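Local coordinates for protein exoglucanase A (Cellulomonas fimi, PDB 7CBD) that hydrolyses, as the family 6 catalytic domain, beta-1,4 linkages of cellulose with inversion of anomeric configuration, releasing cellobiose from non-reducing chain ends, at residues A[75-80]-A[135-140]; A[12-17]-A[85-90]. All blocks are in the same frame, centred on the assembly; numbering follows the deposited sequence.

Contact 1 of 2, residues A[75-80]-A[135-140]; sequences NAVAQQ and PEYESI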
ATOM      1  N   ASN A  75      -9.178  12.633 -16.611  1.00  7.07           N
ATOM      2  CA  ASN A  75     -10.361  12.129 -15.915  1.00  7.75           C
ATOM      3  C   ASN A  75     -10.511  12.800 -14.561  1.00  6.99           C
ATOM      4  O   ASN A  75     -11.627  13.125 -14.138  1.00  7.81           O
ATOM      5  CB  ASN A  75     -10.258  10.624 -15.689  1.00  7.99           C
ATOM      6  CG  ASN A  75     -10.261   9.827 -16.966  1.00  9.75           C
ATOM      7  OD1 ASN A  75     -10.660  10.310 -18.025  1.00 10.41           O
ATOM      8  ND2 ASN A  75      -9.805   8.577 -16.870  1.00 10.25           N
ATOM      9  N   ALA A  76      -9.396  12.971 -13.847  1.00  6.77           N
ATOM     10  CA  ALA A  76      -9.443  13.583 -12.527  1.00  6.72           C
ATOM     11  C   ALA A  76      -9.946  15.020 -12.592  1.00  6.95           C
ATOM     12  O   ALA A  76     -10.730  15.438 -11.731  1.00  7.44           O
ATOM     13  CB  ALA A  76      -8.072  13.511 -11.853  1.00  6.87           C
ATOM     14  N   VAL A  77      -9.515  15.810 -13.589  1.00  7.07           N
ATOM     15  CA  VAL A  77     -10.065  17.171 -13.627  1.00  8.87           C
ATOM     16  C   VAL A  77     -11.565  17.156 -13.889  1.00  8.32           C
ATOM     17  O   VAL A  77     -12.306  17.948 -13.300  1.00  8.04           O
ATOM     18  CB  VAL A  77      -9.269  18.231 -14.435  1.00 14.65           C
ATOM     19  CG1 VAL A  77      -7.867  17.827 -14.833  1.00 14.13           C
ATOM     20  CG2 VAL A  77     -10.108  18.935 -15.553  1.00 11.73           C
ATOM     21  N   ALA A  78     -12.052  16.216 -14.714  1.00  7.52           N
ATOM     22  CA  ALA A  78     -13.498  16.137 -14.937  1.00  8.31           C
ATOM     23  C   ALA A  78     -14.232  15.725 -13.664  1.00  8.10           C
ATOM     24  O   ALA A  78     -15.287  16.280 -13.338  1.00  8.88           O
ATOM     25  CB  ALA A  78     -13.808  15.176 -16.087  1.00  8.44           C
ATOM     26  N   GLN A  79     -13.677  14.763 -12.918  1.00  7.83           N
ATOM     27  CA  GLN A  79     -14.301  14.338 -11.667  1.00  7.57           C
ATOM     28  C   GLN A  79     -14.312  15.465 -10.642  1.00  6.85           C
ATOM     29  O   GLN A  79     -15.297  15.633  -9.912  1.00  8.36           O
ATOM     30  CB  GLN A  79     -13.586  13.101 -11.115  1.00  7.44           C
ATOM     31  CG  GLN A  79     -13.876  11.841 -11.899  1.00  8.01           C
ATOM     32  CD  GLN A  79     -13.145  10.626 -11.351  1.00  7.33           C
ATOM     33  OE1 GLN A  79     -12.911  10.521 -10.147  1.00  7.92           O
ATOM     34  NE2 GLN A  79     -12.786   9.695 -12.233  1.00  7.80           N
ATOM     35  N   GLN A  80     -13.238  16.261 -10.588  1.00  7.42           N
ATOM     36  CA  GLN A  80     -13.202  17.392  -9.666  1.00  7.50           C
ATOM     37  C   GLN A  80     -14.286  18.410 -10.001  1.00  8.64           C
ATOM     38  O   GLN A  80     -14.966  18.923  -9.104  1.00  9.09           O
ATOM     39  CB  GLN A  80     -11.816  18.042  -9.686  1.00  7.61           C
ATOM     40  CG  GLN A  80     -11.593  19.088  -8.596  1.00  7.23           C
ATOM     41  CD  GLN A  80     -12.239  20.417  -8.935  1.00  7.38           C
ATOM     42  OE1 GLN A  80     -12.140  20.892 -10.073  1.00  8.31           O
ATOM     43  NE2 GLN A  80     -12.930  21.007  -7.964  1.00  7.44           N
ATOM     44  N   PRO A 135      -0.305  23.271 -16.579  1.00 12.33           N
ATOM     45  CA  PRO A 135      -1.367  24.127 -16.017  1.00 13.34           C
ATOM     46  C   PRO A 135      -2.762  23.536 -16.133  1.00 11.20           C
ATOM     47  O   PRO A 135      -3.655  23.941 -15.380  1.00 11.01           O
ATOM     48  CB  PRO A 135      -1.243  25.426 -16.826  1.00 15.46           C
ATOM     49  CG  PRO A 135       0.159  25.453 -17.280  1.00 17.44           C
ATOM     50  CD  PRO A 135       0.559  24.013 -17.513  1.00 15.24           C
ATOM     51  N   GLU A 136      -2.970  22.588 -17.048  1.00 10.55           N
ATOM     52  CA  GLU A 136      -4.247  21.897 -17.166  1.00 10.88           C
ATOM     53  C   GLU A 136      -4.661  21.199 -15.875  1.00 10.51           C
ATOM     54  O   GLU A 136      -5.854  20.955 -15.667  1.00 11.45           O
ATOM     55  CB  GLU A 136      -4.158  20.870 -18.295  1.00 13.69           C
ATOM     56  CG  GLU A 136      -5.417  20.062 -18.510  1.00 16.51           C
ATOM     57  CD  GLU A 136      -6.594  20.927 -18.910  1.00 17.41           C
ATOM     58  OE1 GLU A 136      -7.743  20.585 -18.546  1.00 22.51           O
ATOM     59  OE2 GLU A 136      -6.378  21.960 -19.579  1.00 14.32           O
ATOM     60  N   TYR A 137      -3.711  20.871 -15.002  1.00  9.83           N
ATOM     61  CA  TYR A 137      -3.998  20.073 -13.817  1.00  9.45           C
ATOM     62  C   TYR A 137      -3.929  20.874 -12.528  1.00 10.00           C
ATOM     63  O   TYR A 137      -3.984  20.289 -11.443  1.00 10.30           O
ATOM     64  CB  TYR A 137      -3.108  18.827 -13.782  1.00  9.59           C
ATOM     65  CG  TYR A 137      -3.203  18.087 -15.093  1.00  8.63           C
ATOM     66  CD1 TYR A 137      -2.073  17.808 -15.848  1.00  8.61           C
ATOM     67  CD2 TYR A 137      -4.442  17.725 -15.605  1.00  9.61           C
ATOM     68  CE1 TYR A 137      -2.177  17.159 -17.065  1.00  9.83           C
ATOM     69  CE2 TYR A 137      -4.557  17.082 -16.814  1.00  9.57           C
ATOM     70  CZ  TYR A 137      -3.428  16.799 -17.541  1.00  9.88           C
ATOM     71  OH  TYR A 137      -3.545  16.151 -18.748  1.00 11.10           O
ATOM     72  N   GLU A 138      -3.857  22.204 -12.616  1.00 10.79           N
ATOM     73  CA  GLU A 138      -3.819  23.016 -11.407  1.00 12.18           C
ATOM     74  C   GLU A 138      -5.089  22.879 -10.575  1.00 11.28           C
ATOM     75  O   GLU A 138      -5.057  23.148  -9.371  1.00 11.36           O
ATOM     76  CB  GLU A 138      -3.529  24.476 -11.764  1.00 14.68           C
ATOM     77  CG  GLU A 138      -2.109  24.676 -12.284  1.00 19.61           C
ATOM     78  CD  GLU A 138      -1.727  26.128 -12.433  1.00 23.91           C
ATOM     79  OE1 GLU A 138      -2.635  26.984 -12.484  1.00 24.85           O
ATOM     80  OE2 GLU A 138      -0.513  26.413 -12.506  1.00 26.47           O
ATOM     81  N   SER A 139      -6.190  22.437 -11.177  1.00  9.25           N
ATOM     82  CA  SER A 139      -7.463  22.322 -10.475  1.00  8.72           C
ATOM     83  C   SER A 139      -7.598  21.036  -9.666  1.00  8.83           C
ATOM     84  O   SER A 139      -8.634  20.839  -9.020  1.00 10.15           O
ATOM     85  CB  SER A 139      -8.617  22.422 -11.473  1.00  9.56           C
ATOM     86  OG  SER A 139      -8.508  21.412 -12.459  1.00 10.29           O
ATOM     87  N   ILE A 140      -6.604  20.151  -9.689  1.00  7.41           N
ATOM     88  CA  ILE A 140      -6.637  18.935  -8.889  1.00  7.05           C
ATOM     89  C   ILE A 140      -5.421  18.916  -7.968  1.00  7.15           C
ATOM     90  O   ILE A 140      -4.480  19.698  -8.120  1.00  9.23           O
ATOM     91  CB  ILE A 140      -6.722  17.647  -9.734  1.00  7.60           C
ATOM     92  CG1 ILE A 140      -5.433  17.436 -10.537  1.00  8.10           C
ATOM     93  CG2 ILE A 140      -7.972  17.666 -10.623  1.00  8.60           C
ATOM     94  CD1 ILE A 140      -5.392  16.110 -11.253  1.00  9.38           C
TER
HETATM   95  O   HOH W   1     -10.878  20.163 -12.272  1.00 10.61           O
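Val77 and Ile140 carry the apolar half of this contact, where helix 69-83, in the outer layer of the distorted alpha/beta barrel of family 6, packs on the loop that enters the parallel strand 141-146. Ile140 sends its two branches to neighbouring places on the helix: CG2 lies against the backbone, 3.7 Å from Val77 CA, while CD1 reaches past it to Ala76 CB at 3.8 Å. That reach follows from an extended end to the chain (chi2 173°), with CG1 set between its own backbone N and carbonyl carbon. Val77 CG1 meets the Tyr137 ring at the edge, in its plane, 3.5 Å from CD2. The two side chains cross at about a right angle, and one face of the ring is covered by Glu136 CB from the same loop. At its far end the Tyr137 hydroxyl bonds to Asp74 of the same helix, so the ring is tied to the helix it packs on.

The polar half is bridged by water 1, which donates to Val77 O and, at 2.6 Å, to Gln80 OE1. Water 1 also accepts from Ser139 OG at 2.7 Å. Gln80 bends at chi2 (-79°), which lays its CG 3.5 Å from Ser139 O and turns OE1 to the water; its NE2 is held by Val85 O. Within the loop, a type I turn from Tyr137 to Ile140 brings Ser139 and Ile140 to the helix together.

The direct contacts are van der Waals, carbon against carbon or oxygen, and the polar link between the segments passes through one water.

Contact 2 of 2, residues A[12-17]-A[85-90]; sequences GAVQYV and VPLVFN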
ATOM      1  N   GLY A  12     -11.850  17.589   3.361  1.00  8.78           N
ATOM      2  CA  GLY A  12     -12.920  18.169   2.575  1.00  9.46           C
ATOM      3  C   GLY A  12     -12.887  17.824   1.105  1.00  9.26           C
ATOM      4  O   GLY A  12     -13.606  18.448   0.320  1.00 11.15           O
ATOM      5  N   ALA A  13     -12.092  16.836   0.706  1.00  8.93           N
ATOM      6  CA  ALA A  13     -11.884  16.516  -0.696  1.00  8.70           C
ATOM      7  C   ALA A  13     -12.503  15.166  -1.039  1.00  8.96           C
ATOM      8  O   ALA A  13     -12.759  14.329  -0.171  1.00 10.92           O
ATOM      9  CB  ALA A  13     -10.384  16.485  -1.013  1.00  9.58           C
ATOM     10  N   VAL A  14     -12.727  14.966  -2.330  1.00  8.54           N
ATOM     11  CA  VAL A  14     -13.041  13.657  -2.877  1.00  8.80           C
ATOM     12  C   VAL A  14     -11.746  13.044  -3.403  1.00  7.30           C
ATOM     13  O   VAL A  14     -10.733  13.724  -3.557  1.00  8.87           O
ATOM     14  CB  VAL A  14     -14.134  13.760  -3.978  1.00 11.38           C
ATOM     15  CG1 VAL A  14     -13.633  14.556  -5.167  1.00 11.18           C
ATOM     16  CG2 VAL A  14     -14.656  12.403  -4.400  1.00 16.95           C
ATOM     17  N   GLN A  15     -11.770  11.744  -3.690  1.00  7.50           N
ATOM     18  CA  GLN A  15     -10.628  11.053  -4.271  1.00  6.91           C
ATOM     19  C   GLN A  15     -10.973  10.507  -5.654  1.00  7.22           C
ATOM     20  O   GLN A  15     -12.107  10.095  -5.915  1.00  7.95           O
ATOM     21  CB  GLN A  15     -10.143   9.915  -3.367  1.00  7.28           C
ATOM     22  CG  GLN A  15      -9.679  10.384  -2.005  1.00  7.01           C
ATOM     23  CD  GLN A  15      -9.097   9.244  -1.189  1.00  6.53           C
ATOM     24  OE1 GLN A  15      -8.231   8.505  -1.662  1.00  7.31           O
ATOM     25  NE2 GLN A  15      -9.566   9.094   0.040  1.00  8.39           N
ATOM     26  N   TYR A  16      -9.976  10.493  -6.537  1.00  6.64           N
ATOM     27  CA  TYR A  16     -10.162  10.000  -7.900  1.00  6.47           C
ATOM     28  C   TYR A  16     -10.571   8.536  -7.912  1.00  6.57           C
ATOM     29  O   TYR A  16      -9.967   7.708  -7.228  1.00  7.51           O
ATOM     30  CB  TYR A  16      -8.843  10.129  -8.656  1.00  7.25           C
ATOM     31  CG  TYR A  16      -8.829   9.550 -10.058  1.00  6.08           C
ATOM     32  CD1 TYR A  16      -9.534  10.154 -11.084  1.00  7.35           C
ATOM     33  CD2 TYR A  16      -8.069   8.420 -10.362  1.00  6.31           C
ATOM     34  CE1 TYR A  16      -9.510   9.645 -12.371  1.00  7.64           C
ATOM     35  CE2 TYR A  16      -8.029   7.904 -11.650  1.00  6.94           C
ATOM     36  CZ  TYR A  16      -8.747   8.531 -12.653  1.00  6.98           C
ATOM     37  OH  TYR A  16      -8.726   8.052 -13.947  1.00  7.91           O
ATOM     38  N   VAL A  17     -11.566   8.216  -8.734  1.00  6.37           N
ATOM     39  CA  VAL A  17     -11.965   6.836  -8.990  1.00  5.83           C
ATOM     40  C   VAL A  17     -11.490   6.449 -10.389  1.00  6.70           C
ATOM     41  O   VAL A  17     -11.801   7.136 -11.373  1.00  7.22           O
ATOM     42  CB  VAL A  17     -13.482   6.652  -8.819  1.00  6.80           C
ATOM     43  CG1 VAL A  17     -13.891   5.221  -9.126  1.00  7.94           C
ATOM     44  CG2 VAL A  17     -13.887   7.025  -7.402  1.00  8.06           C
ATOM     45  N   VAL A  85     -15.636  20.288  -5.124  1.00  9.24           N
ATOM     46  CA  VAL A  85     -14.767  20.407  -3.955  1.00  8.38           C
ATOM     47  C   VAL A  85     -13.392  19.935  -4.416  1.00  7.70           C
ATOM     48  O   VAL A  85     -13.269  19.413  -5.534  1.00  7.39           O
ATOM     49  CB  VAL A  85     -15.289  19.552  -2.785  1.00  9.57           C
ATOM     50  CG1 VAL A  85     -16.644  20.046  -2.323  1.00 11.21           C
ATOM     51  CG2 VAL A  85     -15.337  18.078  -3.170  1.00 11.23           C
ATOM     52  N   PRO A  86     -12.332  20.105  -3.627  1.00  7.56           N
ATOM     53  CA  PRO A  86     -11.025  19.612  -4.076  1.00  7.30           C
ATOM     54  C   PRO A  86     -11.054  18.108  -4.318  1.00  7.14           C
ATOM     55  O   PRO A  86     -11.852  17.368  -3.737  1.00  7.42           O
ATOM     56  CB  PRO A  86     -10.091  19.980  -2.919  1.00  8.21           C
ATOM     57  CG  PRO A  86     -10.780  21.156  -2.255  1.00  9.42           C
ATOM     58  CD  PRO A  86     -12.231  20.832  -2.349  1.00  9.09           C
ATOM     59  N   LEU A  87     -10.187  17.662  -5.213  1.00  6.63           N
ATOM     60  CA  LEU A  87     -10.058  16.244  -5.513  1.00  6.56           C
ATOM     61  C   LEU A  87      -8.596  15.843  -5.383  1.00  6.92           C
ATOM     62  O   LEU A  87      -7.710  16.563  -5.851  1.00  7.05           O
ATOM     63  CB  LEU A  87     -10.548  15.955  -6.936  1.00  7.90           C
ATOM     64  CG  LEU A  87     -10.343  14.518  -7.430  1.00  8.72           C
ATOM     65  CD1 LEU A  87     -11.527  14.072  -8.272  1.00 10.00           C
ATOM     66  CD2 LEU A  87      -9.043  14.358  -8.220  1.00  8.94           C
ATOM     67  N   VAL A  88      -8.353  14.692  -4.755  1.00  6.41           N
ATOM     68  CA  VAL A  88      -7.025  14.094  -4.658  1.00  6.42           C
ATOM     69  C   VAL A  88      -6.935  12.924  -5.630  1.00  6.69           C
ATOM     70  O   VAL A  88      -7.737  11.980  -5.561  1.00  7.01           O
ATOM     71  CB  VAL A  88      -6.715  13.621  -3.229  1.00  7.18           C
ATOM     72  CG1 VAL A  88      -5.345  12.937  -3.188  1.00  7.86           C
ATOM     73  CG2 VAL A  88      -6.781  14.766  -2.238  1.00  8.68           C
ATOM     74  N   PHE A  89      -5.944  12.985  -6.517  1.00  6.00           N
ATOM     75  CA  PHE A  89      -5.584  11.893  -7.405  1.00  5.95           C
ATOM     76  C   PHE A  89      -4.407  11.159  -6.775  1.00  5.36           C
ATOM     77  O   PHE A  89      -3.337  11.745  -6.597  1.00  5.81           O
ATOM     78  CB  PHE A  89      -5.211  12.481  -8.770  1.00  5.99           C
ATOM     79  CG  PHE A  89      -4.576  11.497  -9.708  1.00  6.68           C
ATOM     80  CD1 PHE A  89      -5.245  10.346 -10.077  1.00  9.25           C
ATOM     81  CD2 PHE A  89      -3.306  11.720 -10.223  1.00  8.15           C
ATOM     82  CE1 PHE A  89      -4.663   9.433 -10.940  1.00  9.60           C
ATOM     83  CE2 PHE A  89      -2.726  10.820 -11.087  1.00  8.48           C
ATOM     84  CZ  PHE A  89      -3.408   9.672 -11.447  1.00  8.77           C
ATOM     85  N   ASN A  90      -4.614   9.895  -6.401  1.00  5.44           N
ATOM     86  CA  ASN A  90      -3.548   9.086  -5.815  1.00  4.88           C
ATOM     87  C   ASN A  90      -2.696   8.466  -6.913  1.00  5.49           C
ATOM     88  O   ASN A  90      -3.211   7.743  -7.770  1.00  5.69           O
ATOM     89  CB  ASN A  90      -4.137   7.983  -4.942  1.00  5.17           C
ATOM     90  CG  ASN A  90      -4.785   8.523  -3.693  1.00  6.50           C
ATOM     91  OD1 ASN A  90      -4.097   8.925  -2.758  1.00  6.62           O
ATOM     92  ND2 ASN A  90      -6.112   8.536  -3.668  1.00  7.47           N
TER
HETATM   93  O   HOH W   2      -7.289   7.938  -6.381  1.00  9.42           O
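Tyr16 and Phe89 leave their backbones in the same direction and form a T-shaped pair: the edge of Phe89 is directed at the face of Tyr16, with planes at 83° and centroids 5.1 Å apart. Phe89 CD1 comes within 3.4 Å of Tyr16 CD2. In both residues CG stands anti to the backbone N (chi1 175° in Tyr16), which sends the two rings off together. The Tyr16 hydroxyl is bonded to His72 and Asn75 of helix 69-83.

Gln15 runs out extended beyond CG, and its OE1 accepts from Asn90 ND2 at 2.9 Å. The bond is bent, 142° at the hydrogen, with the two amide planes steeply inclined. Asn90 ND2 also donates to water 2, itself bound to Tyr16 O, and Tyr10 OH holds Asn90 OD1. Val14 places CG1 3.8 Å from Leu87 CD1.

Three parallel-strand bonds join the backbones: Val14 N to Pro86 O, Val88 N to Val14 O at 2.8 Å, and Tyr16 N to Val88 O. Strand 14-15 is thus added to strand 87-93 of the largely parallel central sheet. Backbone bonds set the register; the amide pair ties a residue of the short strand to Asn90, and the ring pair carries the contact one residue past it.

In the fold
Helix 69-83 and strand 87-93 follow each other in the chain, and the two contacts meet where they pack together, with centres about 10 Å apart. Contact 2 belongs to the sheet of the distorted barrel characteristic of family 6, so backbone bonds and buried side chains dominate it, although its Gly12 and Val85 end is exposed. Contact 1 lies farther out on the helical layer, its centre about 24 Å from the centre of the chain, against about 18 Å for contact 2; it is smaller, relying on van der Waals contacts and a water. Gln79 NE2 bonds to Val17 O, so neighbouring glutamines of the helix hold both segments of contact 2. Both contacts lie away from the predicted catalytic aspartates.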